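Local coordinates for protein glucose-6-phosphate isomerase (Thermus thermophilus, PDB 1ZZG) that probably catalyses the reversible isomerisation of glucose 6-phosphate to fructose 6-phosphate, a step shared by glycolysis and gluconeogenesis, at residues H245-Y250 with S255-W260; A349-L354 with V361-L366; G186-L191 with H380-T385; A213-E218 with S370-G375. One frame throughout, in Å; residues are numbered along the deposited sequence.

Contact 1: residues H245-Y250 with S255-W260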
loop_
_atom_site.group_PDB
_atom_site.type_symbol
_atom_site.label_atom_id
_atom_site.label_comp_id
_atom_site.label_asym_id
_atom_site.label_seq_id
_atom_site.Cartn_x
_atom_site.Cartn_y
_atom_site.Cartn_z
ATOM N N HIS A 245 14.885 4.042 3.011
ATOM C CA HIS A 245 15.111 3.923 1.583
ATOM C C HIS A 245 13.727 3.934 0.946
ATOM O O HIS A 245 12.952 2.989 1.106
ATOM C CB HIS A 245 15.842 2.623 1.243
ATOM C CG HIS A 245 15.934 2.360 -0.228
ATOM N ND1 HIS A 245 16.274 3.337 -1.137
ATOM C CD2 HIS A 245 15.726 1.232 -0.949
ATOM C CE1 HIS A 245 16.271 2.824 -2.355
ATOM N NE2 HIS A 245 15.941 1.548 -2.267
ATOM N N VAL A 246 13.410 5.016 0.244
ATOM C CA VAL A 246 12.108 5.137 -0.401
ATOM C C VAL A 246 12.135 4.575 -1.818
ATOM O O VAL A 246 13.060 4.840 -2.584
ATOM C CB VAL A 246 11.645 6.616 -0.465
ATOM C CG1 VAL A 246 10.257 6.700 -1.097
ATOM C CG2 VAL A 246 11.634 7.216 0.933
ATOM N N PHE A 247 11.120 3.782 -2.149
ATOM C CA PHE A 247 10.996 3.183 -3.476
ATOM C C PHE A 247 9.674 3.737 -4.013
ATOM O O PHE A 247 8.595 3.287 -3.618
ATOM C CB PHE A 247 10.948 1.648 -3.364
ATOM C CG PHE A 247 10.924 0.936 -4.692
ATOM C CD1 PHE A 247 12.074 0.840 -5.472
ATOM C CD2 PHE A 247 9.743 0.371 -5.170
ATOM C CE1 PHE A 247 12.048 0.192 -6.705
ATOM C CE2 PHE A 247 9.707 -0.274 -6.395
ATOM C CZ PHE A 247 10.862 -0.366 -7.168
ATOM N N MET A 248 9.770 4.717 -4.907
ATOM C CA MET A 248 8.601 5.388 -5.468
ATOM C C MET A 248 8.388 5.127 -6.957
ATOM O O MET A 248 9.236 5.454 -7.784
ATOM C CB MET A 248 8.740 6.891 -5.209
ATOM C CG MET A 248 7.550 7.747 -5.590
ATOM S SD MET A 248 7.846 9.453 -5.022
ATOM C CE MET A 248 6.336 10.256 -5.528
ATOM N N VAL A 249 7.233 4.558 -7.297
ATOM C CA VAL A 249 6.925 4.233 -8.685
ATOM C C VAL A 249 5.855 5.130 -9.301
ATOM O O VAL A 249 4.750 5.240 -8.773
ATOM C CB VAL A 249 6.457 2.766 -8.808
ATOM C CG1 VAL A 249 6.209 2.414 -10.267
ATOM C CG2 VAL A 249 7.499 1.842 -8.207
ATOM N N TYR A 250 6.191 5.764 -10.422
ATOM C CA TYR A 250 5.258 6.637 -11.120
ATOM C C TYR A 250 4.412 5.882 -12.128
ATOM O O TYR A 250 4.593 6.019 -13.338
ATOM C CB TYR A 250 6.002 7.776 -11.825
ATOM C CG TYR A 250 6.145 8.981 -10.939
ATOM C CD1 TYR A 250 7.074 9.002 -9.901
ATOM C CD2 TYR A 250 5.282 10.071 -11.078
ATOM C CE1 TYR A 250 7.137 10.074 -9.015
ATOM C CE2 TYR A 250 5.335 11.148 -10.196
ATOM C CZ TYR A 250 6.260 11.142 -9.169
ATOM O OH TYR A 250 6.291 12.193 -8.282
ATOM N N SER A 255 1.088 -0.234 -9.238
ATOM C CA SER A 255 0.788 0.170 -7.863
ATOM C C SER A 255 1.144 -0.871 -6.797
ATOM O O SER A 255 1.276 -0.538 -5.622
ATOM C CB SER A 255 -0.697 0.522 -7.733
ATOM O OG SER A 255 -1.506 -0.630 -7.846
ATOM N N HIS A 256 1.294 -2.130 -7.194
ATOM C CA HIS A 256 1.612 -3.173 -6.224
ATOM C C HIS A 256 3.085 -3.580 -6.223
ATOM O O HIS A 256 3.492 -4.440 -5.435
ATOM C CB HIS A 256 0.717 -4.389 -6.469
ATOM C CG HIS A 256 -0.727 -4.130 -6.171
ATOM N ND1 HIS A 256 -1.258 -4.253 -4.905
ATOM C CD2 HIS A 256 -1.732 -3.671 -6.955
ATOM C CE1 HIS A 256 -2.525 -3.878 -4.921
ATOM N NE2 HIS A 256 -2.837 -3.520 -6.153
ATOM N N LEU A 257 3.881 -2.960 -7.092
ATOM C CA LEU A 257 5.300 -3.278 -7.159
ATOM C C LEU A 257 6.043 -2.827 -5.899
ATOM O O LEU A 257 6.883 -3.563 -5.378
ATOM C CB LEU A 257 5.954 -2.643 -8.395
ATOM C CG LEU A 257 7.414 -3.057 -8.632
ATOM C CD1 LEU A 257 7.490 -4.558 -8.865
ATOM C CD2 LEU A 257 7.981 -2.331 -9.842
ATOM N N PRO A 258 5.749 -1.612 -5.391
ATOM C CA PRO A 258 6.461 -1.175 -4.182
ATOM C C PRO A 258 6.368 -2.168 -3.021
ATOM O O PRO A 258 7.360 -2.419 -2.340
ATOM C CB PRO A 258 5.808 0.169 -3.865
ATOM C CG PRO A 258 5.491 0.699 -5.240
ATOM C CD PRO A 258 4.886 -0.531 -5.902
ATOM N N SER A 259 5.185 -2.738 -2.801
ATOM C CA SER A 259 5.014 -3.701 -1.716
ATOM C C SER A 259 5.908 -4.912 -1.925
ATOM O O SER A 259 6.477 -5.448 -0.971
ATOM C CB SER A 259 3.560 -4.158 -1.613
ATOM O OG SER A 259 2.740 -3.130 -1.098
ATOM N N TRP A 260 6.021 -5.348 -3.174
ATOM C CA TRP A 260 6.867 -6.492 -3.506
ATOM C C TRP A 260 8.324 -6.167 -3.169
ATOM O O TRP A 260 9.045 -7.000 -2.605
ATOM C CB TRP A 260 6.750 -6.821 -4.998
ATOM C CG TRP A 260 7.738 -7.846 -5.469
ATOM C CD1 TRP A 260 7.646 -9.206 -5.340
ATOM C CD2 TRP A 260 8.990 -7.586 -6.111
ATOM N NE1 TRP A 260 8.770 -9.810 -5.863
ATOM C CE2 TRP A 260 9.611 -8.839 -6.342
ATOM C CE3 TRP A 260 9.650 -6.415 -6.515
ATOM C CZ2 TRP A 260 10.863 -8.952 -6.959
ATOM C CZ3 TRP A 260 10.900 -6.528 -7.133
ATOM C CH2 TRP A 260 11.491 -7.791 -7.347
#

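Contact 2: residues A349-L354 with V361-L366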
loop_
_atom_site.group_PDB
_atom_site.type_symbol
_atom_site.label_atom_id
_atom_site.label_comp_id
_atom_site.label_asym_id
_atom_site.label_seq_id
_atom_site.Cartn_x
_atom_site.Cartn_y
_atom_site.Cartn_z
ATOM N N ALA A 349 9.462 16.581 -12.436
ATOM C CA ALA A 349 9.332 17.710 -11.525
ATOM C C ALA A 349 9.621 17.311 -10.083
ATOM O O ALA A 349 10.364 17.995 -9.382
ATOM C CB ALA A 349 7.929 18.301 -11.633
ATOM N N THR A 350 9.034 16.203 -9.641
ATOM C CA THR A 350 9.240 15.734 -8.275
ATOM C C THR A 350 10.675 15.266 -8.051
ATOM O O THR A 350 11.261 15.510 -6.991
ATOM C CB THR A 350 8.279 14.585 -7.935
ATOM O OG1 THR A 350 6.929 15.061 -8.007
ATOM C CG2 THR A 350 8.557 14.055 -6.536
ATOM N N TYR A 351 11.230 14.590 -9.053
ATOM C CA TYR A 351 12.601 14.101 -8.994
ATOM C C TYR A 351 13.508 15.302 -8.708
ATOM O O TYR A 351 14.353 15.263 -7.806
ATOM C CB TYR A 351 12.957 13.432 -10.332
ATOM C CG TYR A 351 14.364 12.880 -10.443
ATOM C CD1 TYR A 351 15.047 12.395 -9.324
ATOM C CD2 TYR A 351 15.000 12.808 -11.684
ATOM C CE1 TYR A 351 16.330 11.852 -9.441
ATOM C CE2 TYR A 351 16.276 12.269 -11.813
ATOM C CZ TYR A 351 16.934 11.793 -10.691
ATOM O OH TYR A 351 18.192 11.261 -10.823
ATOM N N GLU A 352 13.301 16.378 -9.459
ATOM C CA GLU A 352 14.088 17.597 -9.280
ATOM C C GLU A 352 13.795 18.279 -7.936
ATOM O O GLU A 352 14.709 18.766 -7.273
ATOM C CB GLU A 352 13.807 18.585 -10.417
ATOM C CG GLU A 352 14.767 19.767 -10.442
ATOM C CD GLU A 352 14.379 20.830 -11.454
ATOM O OE1 GLU A 352 13.927 20.469 -12.564
ATOM O OE2 GLU A 352 14.540 22.030 -11.140
ATOM N N ALA A 353 12.526 18.317 -7.535
ATOM C CA ALA A 353 12.159 18.955 -6.271
ATOM C C ALA A 353 12.809 18.239 -5.096
ATOM O O ALA A 353 13.298 18.870 -4.157
ATOM C CB ALA A 353 10.636 18.977 -6.105
ATOM N N LEU A 354 12.815 16.913 -5.146
ATOM C CA LEU A 354 13.421 16.126 -4.084
ATOM C C LEU A 354 14.910 16.461 -3.974
ATOM O O LEU A 354 15.451 16.596 -2.875
ATOM C CB LEU A 354 13.231 14.634 -4.367
ATOM C CG LEU A 354 11.809 14.097 -4.190
ATOM C CD1 LEU A 354 11.699 12.668 -4.726
ATOM C CD2 LEU A 354 11.456 14.149 -2.714
ATOM N N VAL A 361 18.754 11.377 -4.038
ATOM C CA VAL A 361 17.794 10.724 -4.914
ATOM C C VAL A 361 18.367 10.380 -6.285
ATOM O O VAL A 361 19.252 11.066 -6.793
ATOM C CB VAL A 361 16.547 11.623 -5.112
ATOM C CG1 VAL A 361 16.955 12.948 -5.757
ATOM C CG2 VAL A 361 15.510 10.904 -5.967
ATOM N N TYR A 362 17.850 9.305 -6.871
ATOM C CA TYR A 362 18.261 8.854 -8.191
ATOM C C TYR A 362 17.033 8.259 -8.855
ATOM O O TYR A 362 16.015 8.032 -8.197
ATOM C CB TYR A 362 19.385 7.808 -8.090
ATOM C CG TYR A 362 19.003 6.495 -7.438
ATOM C CD1 TYR A 362 18.519 5.429 -8.197
ATOM C CD2 TYR A 362 19.149 6.310 -6.062
ATOM C CE1 TYR A 362 18.196 4.209 -7.603
ATOM C CE2 TYR A 362 18.829 5.094 -5.456
ATOM C CZ TYR A 362 18.357 4.052 -6.233
ATOM O OH TYR A 362 18.071 2.851 -5.648
ATOM N N ALA A 363 17.118 8.007 -10.153
ATOM C CA ALA A 363 15.975 7.463 -10.863
ATOM C C ALA A 363 16.319 6.298 -11.761
ATOM O O ALA A 363 17.422 6.209 -12.297
ATOM C CB ALA A 363 15.306 8.565 -11.691
ATOM N N LEU A 364 15.353 5.400 -11.907
ATOM C CA LEU A 364 15.487 4.247 -12.777
ATOM C C LEU A 364 14.393 4.415 -13.816
ATOM O O LEU A 364 13.207 4.416 -13.488
ATOM C CB LEU A 364 15.284 2.945 -11.997
ATOM C CG LEU A 364 16.475 2.463 -11.168
ATOM C CD1 LEU A 364 16.075 1.245 -10.346
ATOM C CD2 LEU A 364 17.631 2.128 -12.094
ATOM N N PHE A 365 14.795 4.585 -15.069
ATOM C CA PHE A 365 13.840 4.770 -16.152
ATOM C C PHE A 365 13.523 3.475 -16.889
ATOM O O PHE A 365 14.413 2.676 -17.181
ATOM C CB PHE A 365 14.374 5.814 -17.145
ATOM C CG PHE A 365 14.349 7.223 -16.620
ATOM C CD1 PHE A 365 13.204 8.011 -16.752
ATOM C CD2 PHE A 365 15.454 7.753 -15.961
ATOM C CE1 PHE A 365 13.163 9.307 -16.234
ATOM C CE2 PHE A 365 15.424 9.053 -15.436
ATOM C CZ PHE A 365 14.274 9.829 -15.573
ATOM N N LEU A 366 12.238 3.278 -17.164
ATOM C CA LEU A 366 11.742 2.124 -17.899
ATOM C C LEU A 366 11.237 2.671 -19.227
ATOM O O LEU A 366 10.598 3.720 -19.265
ATOM C CB LEU A 366 10.560 1.470 -17.173
ATOM C CG LEU A 366 10.791 0.455 -16.056
ATOM C CD1 LEU A 366 11.793 0.986 -15.052
ATOM C CD2 LEU A 366 9.452 0.158 -15.392
HETATM O O HOH W 1 20.311 11.585 -9.270
#

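Contact 3: residues G186-L191 with H380-T385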
loop_
_atom_site.group_PDB
_atom_site.type_symbol
_atom_site.label_atom_id
_atom_site.label_comp_id
_atom_site.label_asym_id
_atom_site.label_seq_id
_atom_site.Cartn_x
_atom_site.Cartn_y
_atom_site.Cartn_z
ATOM N N GLY A 186 10.777 -17.908 -1.224
ATOM C CA GLY A 186 9.507 -17.231 -1.432
ATOM C C GLY A 186 9.559 -15.823 -2.006
ATOM O O GLY A 186 8.924 -15.550 -3.027
ATOM N N ARG A 187 10.305 -14.918 -1.374
ATOM C CA ARG A 187 10.351 -13.547 -1.878
ATOM C C ARG A 187 11.086 -13.397 -3.198
ATOM O O ARG A 187 11.062 -12.328 -3.796
ATOM C CB ARG A 187 10.945 -12.594 -0.828
ATOM C CG ARG A 187 12.297 -12.995 -0.302
ATOM C CD ARG A 187 12.752 -12.047 0.810
ATOM N NE ARG A 187 14.009 -12.516 1.375
ATOM C CZ ARG A 187 14.109 -13.416 2.347
ATOM N NH1 ARG A 187 13.020 -13.945 2.893
ATOM N NH2 ARG A 187 15.310 -13.814 2.746
ATOM N N PHE A 188 11.729 -14.469 -3.653
ATOM C CA PHE A 188 12.460 -14.461 -4.924
ATOM C C PHE A 188 11.741 -15.356 -5.937
ATOM O O PHE A 188 12.315 -15.714 -6.966
ATOM C CB PHE A 188 13.878 -15.016 -4.722
ATOM C CG PHE A 188 14.809 -14.083 -4.001
ATOM C CD1 PHE A 188 15.611 -13.194 -4.711
ATOM C CD2 PHE A 188 14.894 -14.098 -2.614
ATOM C CE1 PHE A 188 16.484 -12.336 -4.050
ATOM C CE2 PHE A 188 15.766 -13.241 -1.941
ATOM C CZ PHE A 188 16.560 -12.361 -2.664
ATOM N N SER A 189 10.486 -15.696 -5.656
ATOM C CA SER A 189 9.732 -16.612 -6.513
ATOM C C SER A 189 8.789 -16.031 -7.558
ATOM O O SER A 189 8.066 -16.787 -8.196
ATOM C CB SER A 189 8.914 -17.566 -5.638
ATOM O OG SER A 189 7.748 -16.914 -5.137
ATOM N N ALA A 190 8.786 -14.718 -7.750
ATOM C CA ALA A 190 7.860 -14.112 -8.707
ATOM C C ALA A 190 7.869 -14.673 -10.129
ATOM O O ALA A 190 6.819 -14.754 -10.765
ATOM C CB ALA A 190 8.076 -12.606 -8.758
ATOM N N LEU A 191 9.037 -15.060 -10.634
ATOM C CA LEU A 191 9.106 -15.566 -11.994
ATOM C C LEU A 191 8.996 -17.087 -12.110
ATOM O O LEU A 191 9.287 -17.661 -13.159
ATOM C CB LEU A 191 10.372 -15.040 -12.686
ATOM C CG LEU A 191 10.499 -13.504 -12.616
ATOM C CD1 LEU A 191 11.665 -13.019 -13.471
ATOM C CD2 LEU A 191 9.204 -12.863 -13.094
ATOM N N HIS A 380 16.398 -7.194 -11.806
ATOM C CA HIS A 380 17.470 -6.250 -11.491
ATOM C C HIS A 380 17.521 -6.012 -9.986
ATOM O O HIS A 380 18.597 -5.991 -9.386
ATOM C CB HIS A 380 17.217 -4.915 -12.211
ATOM C CG HIS A 380 18.073 -3.784 -11.724
ATOM N ND1 HIS A 380 19.081 -3.229 -12.485
ATOM C CD2 HIS A 380 18.062 -3.095 -10.556
ATOM C CE1 HIS A 380 19.654 -2.251 -11.804
ATOM N NE2 HIS A 380 19.055 -2.149 -10.632
ATOM N N LEU A 381 16.351 -5.817 -9.382
ATOM C CA LEU A 381 16.269 -5.563 -7.950
ATOM C C LEU A 381 16.660 -6.782 -7.128
ATOM O O LEU A 381 17.245 -6.647 -6.050
ATOM C CB LEU A 381 14.865 -5.084 -7.579
ATOM C CG LEU A 381 14.572 -3.696 -8.166
ATOM C CD1 LEU A 381 13.099 -3.358 -8.026
ATOM C CD2 LEU A 381 15.438 -2.653 -7.464
ATOM N N MET A 382 16.347 -7.972 -7.629
ATOM C CA MET A 382 16.722 -9.173 -6.906
ATOM C C MET A 382 18.249 -9.280 -6.895
ATOM O O MET A 382 18.831 -9.652 -5.879
ATOM C CB MET A 382 16.067 -10.411 -7.532
ATOM C CG MET A 382 14.576 -10.493 -7.212
ATOM S SD MET A 382 13.725 -12.006 -7.761
ATOM C CE MET A 382 13.117 -11.487 -9.371
ATOM N N TRP A 383 18.894 -8.938 -8.013
ATOM C CA TRP A 383 20.356 -8.974 -8.080
ATOM C C TRP A 383 20.921 -7.917 -7.138
ATOM O O TRP A 383 21.856 -8.178 -6.382
ATOM C CB TRP A 383 20.856 -8.690 -9.496
ATOM C CG TRP A 383 20.892 -9.884 -10.379
ATOM C CD1 TRP A 383 19.992 -10.215 -11.349
ATOM C CD2 TRP A 383 21.898 -10.906 -10.395
ATOM N NE1 TRP A 383 20.377 -11.381 -11.977
ATOM C CE2 TRP A 383 21.543 -11.825 -11.410
ATOM C CE3 TRP A 383 23.068 -11.134 -9.651
ATOM C CZ2 TRP A 383 22.315 -12.955 -11.703
ATOM C CZ3 TRP A 383 23.839 -12.263 -9.946
ATOM C CH2 TRP A 383 23.455 -13.156 -10.963
ATOM N N GLN A 384 20.356 -6.715 -7.210
ATOM C CA GLN A 384 20.780 -5.617 -6.349
ATOM C C GLN A 384 20.771 -6.093 -4.909
ATOM O O GLN A 384 21.732 -5.902 -4.173
ATOM C CB GLN A 384 19.818 -4.438 -6.491
ATOM C CG GLN A 384 19.917 -3.404 -5.382
ATOM C CD GLN A 384 18.888 -2.304 -5.541
ATOM O OE1 GLN A 384 18.933 -1.534 -6.498
ATOM N NE2 GLN A 384 17.942 -2.231 -4.603
ATOM N N THR A 385 19.668 -6.724 -4.521
ATOM C CA THR A 385 19.508 -7.228 -3.167
ATOM C C THR A 385 20.523 -8.322 -2.821
ATOM O O THR A 385 21.095 -8.317 -1.726
ATOM C CB THR A 385 18.076 -7.757 -2.962
ATOM O OG1 THR A 385 17.140 -6.704 -3.240
ATOM C CG2 THR A 385 17.885 -8.240 -1.534
#

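Contact 4: residues A213-E218 with S370-G375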
loop_
_atom_site.group_PDB
_atom_site.type_symbol
_atom_site.label_atom_id
_atom_site.label_comp_id
_atom_site.label_asym_id
_atom_site.label_seq_id
_atom_site.Cartn_x
_atom_site.Cartn_y
_atom_site.Cartn_z
ATOM N N ALA A 213 13.849 -10.453 -17.763
ATOM C CA ALA A 213 14.625 -10.884 -16.602
ATOM C C ALA A 213 15.998 -11.384 -17.074
ATOM O O ALA A 213 17.014 -11.169 -16.405
ATOM C CB ALA A 213 13.880 -11.991 -15.837
ATOM N N ARG A 214 16.024 -12.043 -18.229
ATOM C CA ARG A 214 17.276 -12.544 -18.803
ATOM C C ARG A 214 18.205 -11.355 -19.082
ATOM O O ARG A 214 19.413 -11.436 -18.865
ATOM C CB ARG A 214 16.990 -13.298 -20.106
ATOM C CG ARG A 214 18.157 -14.119 -20.653
ATOM C CD ARG A 214 17.688 -14.953 -21.844
ATOM N NE ARG A 214 16.409 -15.589 -21.544
ATOM C CZ ARG A 214 15.476 -15.866 -22.448
ATOM N NH1 ARG A 214 15.677 -15.570 -23.724
ATOM N NH2 ARG A 214 14.327 -16.410 -22.070
ATOM N N LYS A 215 17.637 -10.251 -19.563
ATOM C CA LYS A 215 18.438 -9.062 -19.840
ATOM C C LYS A 215 19.099 -8.591 -18.545
ATOM O O LYS A 215 20.269 -8.220 -18.541
ATOM C CB LYS A 215 17.563 -7.946 -20.410
ATOM C CG LYS A 215 16.875 -8.309 -21.726
ATOM C CD LYS A 215 17.882 -8.669 -22.814
ATOM C CE LYS A 215 18.755 -7.480 -23.191
ATOM N NZ LYS A 215 19.735 -7.813 -24.270
ATOM N N ALA A 216 18.339 -8.602 -17.451
ATOM C CA ALA A 216 18.862 -8.196 -16.151
ATOM C C ALA A 216 20.025 -9.117 -15.775
ATOM O O ALA A 216 21.052 -8.654 -15.267
ATOM C CB ALA A 216 17.765 -8.271 -15.094
ATOM N N ASN A 217 19.869 -10.418 -16.022
ATOM C CA ASN A 217 20.947 -11.363 -15.718
ATOM C C ASN A 217 22.208 -10.932 -16.466
ATOM O O ASN A 217 23.309 -11.009 -15.939
ATOM C CB ASN A 217 20.580 -12.787 -16.142
ATOM C CG ASN A 217 19.643 -13.469 -15.163
ATOM O OD1 ASN A 217 19.376 -12.958 -14.070
ATOM N ND2 ASN A 217 19.152 -14.643 -15.544
ATOM N N GLU A 218 22.037 -10.486 -17.703
ATOM C CA GLU A 218 23.171 -10.040 -18.503
ATOM C C GLU A 218 23.859 -8.856 -17.837
ATOM O O GLU A 218 25.085 -8.839 -17.698
ATOM C CB GLU A 218 22.707 -9.647 -19.906
ATOM C CG GLU A 218 22.451 -10.826 -20.821
ATOM C CD GLU A 218 21.784 -10.415 -22.117
ATOM O OE1 GLU A 218 22.038 -9.284 -22.591
ATOM O OE2 GLU A 218 21.012 -11.227 -22.669
ATOM N N SER A 370 5.870 -2.569 -19.388
ATOM C CA SER A 370 5.613 -3.786 -20.152
ATOM C C SER A 370 6.225 -4.993 -19.443
ATOM O O SER A 370 7.105 -4.842 -18.592
ATOM C CB SER A 370 6.228 -3.664 -21.547
ATOM O OG SER A 370 7.631 -3.452 -21.471
ATOM N N PRO A 371 5.757 -6.208 -19.779
ATOM C CA PRO A 371 6.304 -7.409 -19.144
ATOM C C PRO A 371 7.835 -7.427 -19.261
ATOM O O PRO A 371 8.545 -7.710 -18.296
ATOM C CB PRO A 371 5.648 -8.540 -19.935
ATOM C CG PRO A 371 4.305 -7.950 -20.305
ATOM C CD PRO A 371 4.690 -6.552 -20.735
ATOM N N TYR A 372 8.329 -7.101 -20.452
ATOM C CA TYR A 372 9.767 -7.073 -20.730
ATOM C C TYR A 372 10.495 -6.115 -19.785
ATOM O O TYR A 372 11.431 -6.509 -19.080
ATOM C CB TYR A 372 9.997 -6.658 -22.186
ATOM C CG TYR A 372 11.448 -6.617 -22.633
ATOM C CD1 TYR A 372 12.133 -7.784 -22.977
ATOM C CD2 TYR A 372 12.129 -5.402 -22.734
ATOM C CE1 TYR A 372 13.460 -7.740 -23.417
ATOM C CE2 TYR A 372 13.455 -5.347 -23.170
ATOM C CZ TYR A 372 14.110 -6.516 -23.510
ATOM O OH TYR A 372 15.416 -6.454 -23.948
ATOM N N ALA A 373 10.051 -4.861 -19.755
ATOM C CA ALA A 373 10.668 -3.849 -18.902
ATOM C C ALA A 373 10.520 -4.129 -17.401
ATOM O O ALA A 373 11.449 -3.902 -16.627
ATOM C CB ALA A 373 10.087 -2.462 -19.231
ATOM N N VAL A 374 9.355 -4.612 -16.989
ATOM C CA VAL A 374 9.119 -4.892 -15.577
ATOM C C VAL A 374 9.854 -6.162 -15.138
ATOM O O VAL A 374 10.366 -6.229 -14.022
ATOM C CB VAL A 374 7.601 -4.993 -15.283
ATOM C CG1 VAL A 374 7.364 -5.414 -13.834
ATOM C CG2 VAL A 374 6.939 -3.626 -15.557
ATOM N N GLY A 375 9.914 -7.159 -16.023
ATOM C CA GLY A 375 10.635 -8.380 -15.703
ATOM C C GLY A 375 12.098 -8.024 -15.500
ATOM O O GLY A 375 12.792 -8.575 -14.641
#

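Contact 1: residues H245-Y250 with S255-W260
F247 and V249 of strand 245-249 rest on L257 and P258, in the first turn of helix 257-260. F247 and V249 are alternate residues of the strand, so their side chains leave from the same face and meet the helix together. The tight part is centred on P258. F247 puts the rim of its ring against it: CD2 of F247 lies 3.8 Å from CA of P258, close to the ring plane. With CG anti to the backbone N (chi1 -176°), the ring is sent out from the strand and its CD2 and CE2 rim meets the helix start. The F247 and P258 side chains cross at about a right angle. Next to it, CG2 of V249 touches CG of P258 at 3.8 Å. L257 meets the next atom of the same edge, with CE2 of F247 4.2 Å from CG of L257. No hydrogen bond crosses, so apolar groups carry the contact. All four residues are buried. Away from the strand it is looser: S255 and S259 turn their CB atoms away, and these two and H256 are partly exposed. F261, further along the helix, stacks on the F247 ring, and P258 also packs on P285 and L287 of the neighbouring parallel strand 278-287. Strand 244-249, helix 257-269 and strand 278-287 thus form a beta-alpha-beta crossover, as expected of the alpha/beta SIS fold of this family.

Contact 2: residues A349-L354 with V361-L366
Y351 reaches from helix 349-354 across V361 to A363 on the strand. Its CB does not point at the strand. CG is anti to the backbone N (chi1 179°), and from there the ring extends until its far end lies over the strand backbone. CD1 and CE1 of Y351 come first, each 3.7 Å from CG2 of V361, which sits at the ring edge. Both methyls of V361 are turned to the helix: CG2 takes the ring edge, and CG1 lies 4.3 Å from CB of L354. Beyond CE1 one ring face takes the methyl of A363. CB of A363 is 4.0 Å from the centroid of the Y351 ring and 20° off its normal, a CH-pi contact displaced toward the rim. CZ of Y351 is 3.8 Å from that same methyl. The hydroxyl at the tip is held by polar partners. It is hydrogen-bonded to OD1 of D5, and a water donates to OH of Y351 at 2.6 Å and to O of V361 at 2.7 Å, bridging helix and strand. Helix 349-354 runs nearly antiparallel to the strand, at 157° with 8.7 Å between axes. The strand lies in the mixed sheet between 3-5 and 306-313, while L404, L408 and T409 of the second subunit pack on the helix at A353, E352 and A349.

Contact 3: residues G186-L191 with H380-T385
The carbonyl O of L381 is gripped twice by T385, whose methyl lies obliquely near the F188 ring. The backbone N of T385 binds it at 2.9 Å, and OG1 of T385 donates to it at 2.8 Å. The two donors come from opposite faces of the carbonyl plane, and OG1 is tilted 30° from it. This fixes the rotation of T385, whose CG2 lies 4.5 Å from CZ of F188. A similar double grip ties the other segment: N and OG of S189 both donate to O of G186. Across the contact the main pair is F188 with M382. The two side chains slide past each other in opposite directions. The chi1 of M382 (-74°) sets CG beside the backbone N and lays CB, CG and SD along CD1 and CE1 of F188. SD of M382 is 3.8 Å from CD1 of F188 and 5.0 Å from the ring centroid, a Met-aromatic contact made obliquely. The ring of F188 also stacks on W43. No hydrogen bond crosses between the segments. They meet through sulfur-aromatic and apolar contact, while R187, just before F188, carries the polar link: a salt bridge to E267, the predicted proton donor, about 8 Å from F188, side chain to side chain.

Contact 4: residues A213-E218 with S370-G375
A213 and G375 bring the two helices together by backbone contact. Their CA atoms are 4.8 Å apart. The carbonyl O of G375 makes the approach. The CA-H of A213 meets this oxygen at a bent angle, 127° at the hydrogen, a CA-H...O contact with CA of A213 3.5 Å from O of G375. CB of A213 also lies 3.8 Å from O of G375. Van der Waals contact takes over nearer the solvent, between K215 and Y372. The hydroxyl tip of Y372 lies against the methylenes of the lysine: OH of Y372 is 3.2 Å from CG of K215 and 3.5 Å from its CD. The CB of Y372 does not itself point at the other helix, but CG anti to the backbone N (chi1 -179°) carries the hydroxyl end nearer to it. The two side chains cross at a slant. This is helix-to-helix packing at the start of helix 371-391, which follows strand 360-366 in the chain. Polar and ionic bonds stay on each helix or its cap rather than crossing. OG of S370, at the N-cap, accepts from N of A373 at 3.3 Å, and it has a second partner in the carboxylate of E368. The K215 chain folds at chi2 and chi3 and carries NZ back to its own helix. There NZ of K215 forms a salt bridge with OE1 of E218 at 3.2 Å, on the syn side of that oxygen and 28° out of the carboxylate plane.

Helix 371-391 serves both contact 3 and contact 4, whose centres are 12 Å apart. There NE1 of W383 lies 2.8 Å from OD1 of N217, a probable hydrogen bond, and CD1 of L191 packs 3.4 Å from CB of A213. Contact 1 meets contact 3 through L381, whose CD1 is 3.8 Å from CZ of F247 and 4.0 Å from CZ3 of W260. Contacts 1 and 2 reach the same mixed sheet, with centres about 13 Å apart. They touch where OH of Y250 lies 3.0 Å from OG1 of T350. Contact 3 is the one near the predicted proton donor, E267; the other three lie away from the annotated sites.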